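PDB 3KRE: phosphoribosylaminoimidazole-succinocarboxamide synthase from Ehrlichia chaffeensis str. Arkansas, which catalyses the ATP-dependent joining of L-aspartate to 5-amino-1-(5-phospho-D-ribosyl)imidazole-4-carboxylate, giving SAICAR in de novo purine biosynthesis. Local coordinates for residues I107-V112 against F161-N166; L199-L204 against L212-E217. All coordinates share one frame; numbering follows the deposited sequence. Where two conformers were deposited one is given.

Interaction 1 (I107-V112 against F161-N166). With EDO (1,2-ethanediol), chain F.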
# COMPACT_ATOMS: atom_id res chain seq x y z
N ILE A 107 5.28 -9.26 -9.84
CA ILE A 107 4.40 -9.04 -8.70
C ILE A 107 3.57 -10.30 -8.54
O ILE A 107 3.05 -10.84 -9.51
CB ILE A 107 3.50 -7.81 -8.90
CG1 ILE A 107 4.35 -6.55 -9.08
CG2 ILE A 107 2.55 -7.59 -7.70
CD1 ILE A 107 5.27 -6.27 -7.91
N ILE A 108 3.48 -10.78 -7.32
CA ILE A 108 2.59 -11.89 -6.96
C ILE A 108 1.15 -11.35 -6.94
O ILE A 108 0.88 -10.31 -6.36
CB ILE A 108 3.00 -12.49 -5.60
CG1 ILE A 108 4.42 -13.07 -5.66
CG2 ILE A 108 1.96 -13.53 -5.08
CD1 ILE A 108 5.15 -12.88 -4.41
N PRO A 109 0.21 -12.05 -7.55
CA PRO A 109 -1.08 -11.38 -7.77
C PRO A 109 -2.02 -11.49 -6.58
O PRO A 109 -3.21 -11.83 -6.75
CB PRO A 109 -1.63 -12.14 -8.97
CG PRO A 109 -1.21 -13.52 -8.71
CD PRO A 109 0.16 -13.44 -8.03
N ILE A 110 -1.49 -11.18 -5.39
CA ILE A 110 -2.23 -11.17 -4.11
C ILE A 110 -2.12 -9.78 -3.49
O ILE A 110 -1.03 -9.20 -3.50
CB ILE A 110 -1.58 -12.17 -3.11
CG1 ILE A 110 -1.56 -13.59 -3.69
CG2 ILE A 110 -2.31 -12.12 -1.76
CD1 ILE A 110 -0.77 -14.59 -2.84
N GLU A 111 -3.20 -9.28 -2.93
CA GLU A 111 -3.18 -8.08 -2.08
C GLU A 111 -3.30 -8.61 -0.66
O GLU A 111 -4.19 -9.42 -0.39
CB GLU A 111 -4.35 -7.19 -2.39
CG GLU A 111 -4.27 -6.63 -3.78
CD GLU A 111 -5.31 -5.59 -4.02
OE1 GLU A 111 -6.50 -5.95 -4.09
OE2 GLU A 111 -4.93 -4.42 -4.15
N VAL A 112 -2.39 -8.21 0.22
CA VAL A 112 -2.46 -8.60 1.61
C VAL A 112 -3.03 -7.41 2.36
O VAL A 112 -2.46 -6.32 2.32
CB VAL A 112 -1.07 -8.96 2.16
CG1 VAL A 112 -1.21 -9.51 3.57
CG2 VAL A 112 -0.34 -9.96 1.21
N PHE A 161 -3.27 -22.88 -6.22
CA PHE A 161 -2.93 -22.19 -7.46
C PHE A 161 -1.44 -21.86 -7.60
O PHE A 161 -1.01 -21.30 -8.63
CB PHE A 161 -3.81 -20.95 -7.61
CG PHE A 161 -5.18 -21.26 -8.15
CD1 PHE A 161 -6.16 -21.80 -7.33
CD2 PHE A 161 -5.50 -20.99 -9.48
CE1 PHE A 161 -7.43 -22.08 -7.82
CE2 PHE A 161 -6.76 -21.26 -9.98
CZ PHE A 161 -7.73 -21.83 -9.14
N GLN A 162 -0.66 -22.24 -6.59
CA GLN A 162 0.79 -22.08 -6.57
C GLN A 162 1.24 -20.64 -6.77
O GLN A 162 2.27 -20.38 -7.38
CB GLN A 162 1.43 -23.06 -7.57
CG GLN A 162 1.18 -24.50 -7.18
CD GLN A 162 1.95 -25.48 -8.03
OE1 GLN A 162 2.94 -26.06 -7.57
NE2 GLN A 162 1.54 -25.65 -9.27
N TRP A 163 0.49 -19.69 -6.22
CA TRP A 163 0.90 -18.30 -6.21
C TRP A 163 2.02 -18.07 -5.19
O TRP A 163 2.87 -17.21 -5.41
CB TRP A 163 -0.25 -17.38 -5.92
CG TRP A 163 -1.31 -17.45 -6.93
CD1 TRP A 163 -1.18 -17.82 -8.25
CD2 TRP A 163 -2.67 -17.13 -6.73
NE1 TRP A 163 -2.40 -17.77 -8.87
CE2 TRP A 163 -3.34 -17.33 -7.96
CE3 TRP A 163 -3.40 -16.69 -5.64
CZ2 TRP A 163 -4.70 -17.10 -8.12
CZ3 TRP A 163 -4.77 -16.46 -5.78
CH2 TRP A 163 -5.40 -16.66 -7.02
N LEU A 164 1.98 -18.86 -4.10
CA LEU A 164 3.06 -18.95 -3.12
C LEU A 164 3.20 -20.40 -2.67
O LEU A 164 2.26 -21.19 -2.75
CB LEU A 164 2.76 -18.08 -1.90
CG LEU A 164 2.61 -16.58 -2.11
CD1 LEU A 164 2.05 -15.94 -0.85
CD2 LEU A 164 3.93 -15.94 -2.56
N THR A 165 4.40 -20.75 -2.23
CA THR A 165 4.63 -21.99 -1.51
C THR A 165 4.18 -21.86 -0.06
O THR A 165 3.88 -20.77 0.44
CB THR A 165 6.12 -22.38 -1.50
OG1 THR A 165 6.83 -21.43 -0.68
CG2 THR A 165 6.68 -22.43 -2.89
N ASN A 166 4.15 -22.99 0.63
CA ASN A 166 3.82 -23.01 2.05
C ASN A 166 4.75 -22.10 2.82
O ASN A 166 4.29 -21.30 3.63
CB ASN A 166 3.88 -24.44 2.62
CG ASN A 166 2.52 -24.97 2.98
OD1 ASN A 166 1.91 -24.50 3.95
ND2 ASN A 166 2.04 -25.93 2.21
C1 EDO F . -8.92 -5.91 -2.42
O1 EDO F . -8.75 -4.75 -3.25
C2 EDO F . -9.04 -5.45 -0.99
O2 EDO F . -10.25 -4.72 -0.92
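With CG1 anti to its carbonyl carbon (chi1 -62°), Ile108 turns CD1 toward residues 161-166, where Leu164, its CG likewise anti to the carbonyl carbon, sends its isopropyl end back to meet it. Ile108 CD1 is 3.8 Å from Leu164 CD2, the two side chains crossing at about a right angle. The other branch of the leucine serves Ile110, modelled in two conformers; in one of them Ile110 CD1 lies 3.7 Å from Leu164 CD1. One forked leucine thus touches two beta-branched residues, a methyl to each, and Ile158 of the preceding helix packs on both Leu164 and Ile110.

Beside this apolar cluster stands Trp163. Pro109 CG sits over the five-membered ring of its indole, 4.2 Å from the centroid and only 3° off the normal, a CH-pi contact suited to the rigid, puckered proline ring. Phe161 CB lies on the opposite indole face, and Tyr143 adds a ring stack. No hydrogen bond links the segments, so the contact rests on van der Waals and CH-pi packing.

Pro109 is the centre of an inverse gamma turn, closed by a weak bond from Ile110 N to Ile108 O (2.7 Å), which is consistent with its ring projecting toward Trp163. The turn lies at the kink where the chain passes from strand 99-107 to strand 110-115, both antiparallel to strand 192-204; the partner is an interhelical linker that begins with a Schellman motif at Gln162 and ends at the N-cap Thr165.

Interaction 2 (L199-L204 against L212-E217)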
# COMPACT_ATOMS: atom_id res chain seq x y z
N LEU A 199 -0.77 -4.39 1.23
CA LEU A 199 0.57 -4.63 0.73
C LEU A 199 0.52 -5.52 -0.51
O LEU A 199 -0.37 -6.35 -0.66
CB LEU A 199 1.41 -5.38 1.77
CG LEU A 199 1.60 -4.68 3.10
CD1 LEU A 199 2.45 -5.60 4.03
CD2 LEU A 199 2.25 -3.27 2.90
N GLU A 200 1.51 -5.35 -1.39
CA GLU A 200 1.77 -6.26 -2.48
C GLU A 200 3.24 -6.59 -2.48
O GLU A 200 4.08 -5.73 -2.16
CB GLU A 200 1.43 -5.62 -3.84
CG GLU A 200 -0.06 -5.37 -3.97
CD GLU A 200 -0.41 -4.70 -5.29
OE1 GLU A 200 0.27 -4.96 -6.31
OE2 GLU A 200 -1.41 -3.96 -5.29
N PHE A 201 3.54 -7.82 -2.85
CA PHE A 201 4.91 -8.29 -2.88
C PHE A 201 5.23 -8.82 -4.27
O PHE A 201 4.34 -9.25 -5.00
CB PHE A 201 5.10 -9.41 -1.89
CG PHE A 201 5.03 -8.98 -0.41
CD1 PHE A 201 6.18 -8.72 0.32
CD2 PHE A 201 3.80 -8.85 0.22
CE1 PHE A 201 6.08 -8.33 1.68
CE2 PHE A 201 3.73 -8.45 1.57
CZ PHE A 201 4.85 -8.23 2.27
N GLY A 202 6.52 -8.87 -4.58
CA GLY A 202 6.98 -9.48 -5.82
C GLY A 202 8.29 -10.21 -5.59
O GLY A 202 8.83 -10.22 -4.49
N LYS A 203 8.76 -10.87 -6.63
CA LYS A 203 9.97 -11.64 -6.53
C LYS A 203 10.89 -11.25 -7.66
O LYS A 203 10.41 -10.83 -8.75
CB LYS A 203 9.66 -13.13 -6.57
CG LYS A 203 8.96 -13.62 -5.31
CD LYS A 203 9.14 -15.10 -5.10
CE LYS A 203 8.13 -15.92 -5.81
NZ LYS A 203 8.47 -17.41 -5.63
N LEU A 204 12.19 -11.39 -7.39
CA LEU A 204 13.20 -11.09 -8.39
C LEU A 204 13.06 -12.00 -9.57
O LEU A 204 12.77 -13.22 -9.47
CB LEU A 204 14.64 -11.14 -7.87
CG LEU A 204 15.05 -10.34 -6.63
CD1 LEU A 204 16.43 -10.77 -6.11
CD2 LEU A 204 15.02 -8.83 -6.93
N LEU A 212 10.65 -12.47 -0.77
CA LEU A 212 9.51 -11.65 -1.07
C LEU A 212 9.90 -10.18 -0.86
O LEU A 212 10.40 -9.81 0.21
CB LEU A 212 8.35 -12.03 -0.13
CG LEU A 212 7.84 -13.46 -0.27
CD1 LEU A 212 6.77 -13.78 0.84
CD2 LEU A 212 7.30 -13.70 -1.68
N PHE A 213 9.75 -9.39 -1.91
CA PHE A 213 10.09 -7.97 -1.88
C PHE A 213 8.83 -7.17 -1.82
O PHE A 213 7.97 -7.31 -2.68
CB PHE A 213 10.90 -7.58 -3.11
CG PHE A 213 12.31 -8.13 -3.06
CD1 PHE A 213 13.36 -7.33 -2.65
CD2 PHE A 213 12.54 -9.47 -3.32
CE1 PHE A 213 14.64 -7.84 -2.55
CE2 PHE A 213 13.85 -10.01 -3.20
CZ PHE A 213 14.88 -9.19 -2.85
N LEU A 214 8.77 -6.24 -0.88
CA LEU A 214 7.64 -5.34 -0.82
C LEU A 214 7.64 -4.40 -2.04
O LEU A 214 8.66 -3.79 -2.40
CB LEU A 214 7.66 -4.51 0.46
CG LEU A 214 6.39 -3.72 0.75
CD1 LEU A 214 5.22 -4.66 1.07
CD2 LEU A 214 6.69 -2.78 1.91
N ALA A 215 6.47 -4.28 -2.67
CA ALA A 215 6.35 -3.51 -3.92
C ALA A 215 5.20 -2.51 -3.82
O ALA A 215 4.82 -2.11 -2.73
CB ALA A 215 6.17 -4.48 -5.05
N ASP A 216 4.64 -2.10 -4.97
CA ASP A 216 3.56 -1.10 -5.02
C ASP A 216 3.90 0.13 -4.18
O ASP A 216 5.01 0.64 -4.32
CB ASP A 216 2.22 -1.71 -4.64
CG ASP A 216 1.05 -0.84 -5.11
OD1 ASP A 216 0.99 -0.58 -6.30
OD2 ASP A 216 0.27 -0.34 -4.28
N GLU A 217 2.99 0.62 -3.33
CA GLU A 217 3.26 1.82 -2.56
C GLU A 217 2.72 1.67 -1.17
O GLU A 217 1.83 0.84 -0.90
CB GLU A 217 2.61 3.03 -3.23
CG GLU A 217 1.09 2.94 -3.27
CD GLU A 217 0.47 4.11 -4.02
OE1 GLU A 217 0.34 5.21 -3.44
OE2 GLU A 217 0.15 3.92 -5.19
O HOH W 1 2.90 -2.81 -0.86
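Phe201 lays one ring face against Leu214 CD1, which stands 3.9 Å from the ring centroid in a CH-pi contact. That methyl gets there because Leu214 CG is anti to the backbone N (chi1 -169°), and it also meets Leu199 CD2 at 3.8 Å. These residues, with Leu212, form a largely apolar face, along which the aliphatic part of Lys203, its amine paired with Glu168, runs beside Leu212; Ile172 of helix 166-189 packs on Phe201 and Leu212. On the other face Leu204 CD2 covers the Phe213 ring, 4.2 Å from its centroid. Gly202, cross-strand partner of Phe213, has no side chain here, and its O lies at the edge of that ring.

The two form a hydrogen-bonded antiparallel pair: Gly202 N to Phe213 O is 2.9 Å, and the return bond from Phe213 N to Gly202 O is nearly straight at hydrogen (170°). Ala215 N adds a third bond, to Glu200 O at 2.8 Å. Beyond it a water joins Glu200 N to Ala215 O.

Here Glu200 OE2 and Asp216 OD2 come within 4.1 Å, their carboxylates stacked. Lys198 pairs with both, Lys144 with Glu200 and Lys34 with Asp216, so these bases probably offset the repulsion.

How the interactions relate
Interactions 1 and 2 both reach one antiparallel sheet, through neighbouring strands 110-115 and 192-204, their centres 11 Å apart. Two probable backbone hydrogen bonds join them, from Leu199 N to Val112 O (2.8 Å) and from Ile108 N to Phe201 O (2.9 Å). Side chains continue the join: Ile108 CD1 reaches Leu212 CD2 at 3.6 Å, and Ile107 CD1 reaches Ala215 CB at 3.5 Å. Leu164 also packs on Leu212, so the apolar cluster of 107-112 with 161-166 runs into that of the hairpin, on which helix 166-189 packs. Glu168 of this helix accepts a bond from Thr165 N and forms a salt bridge with Lys203, tying both contacts to the helix start.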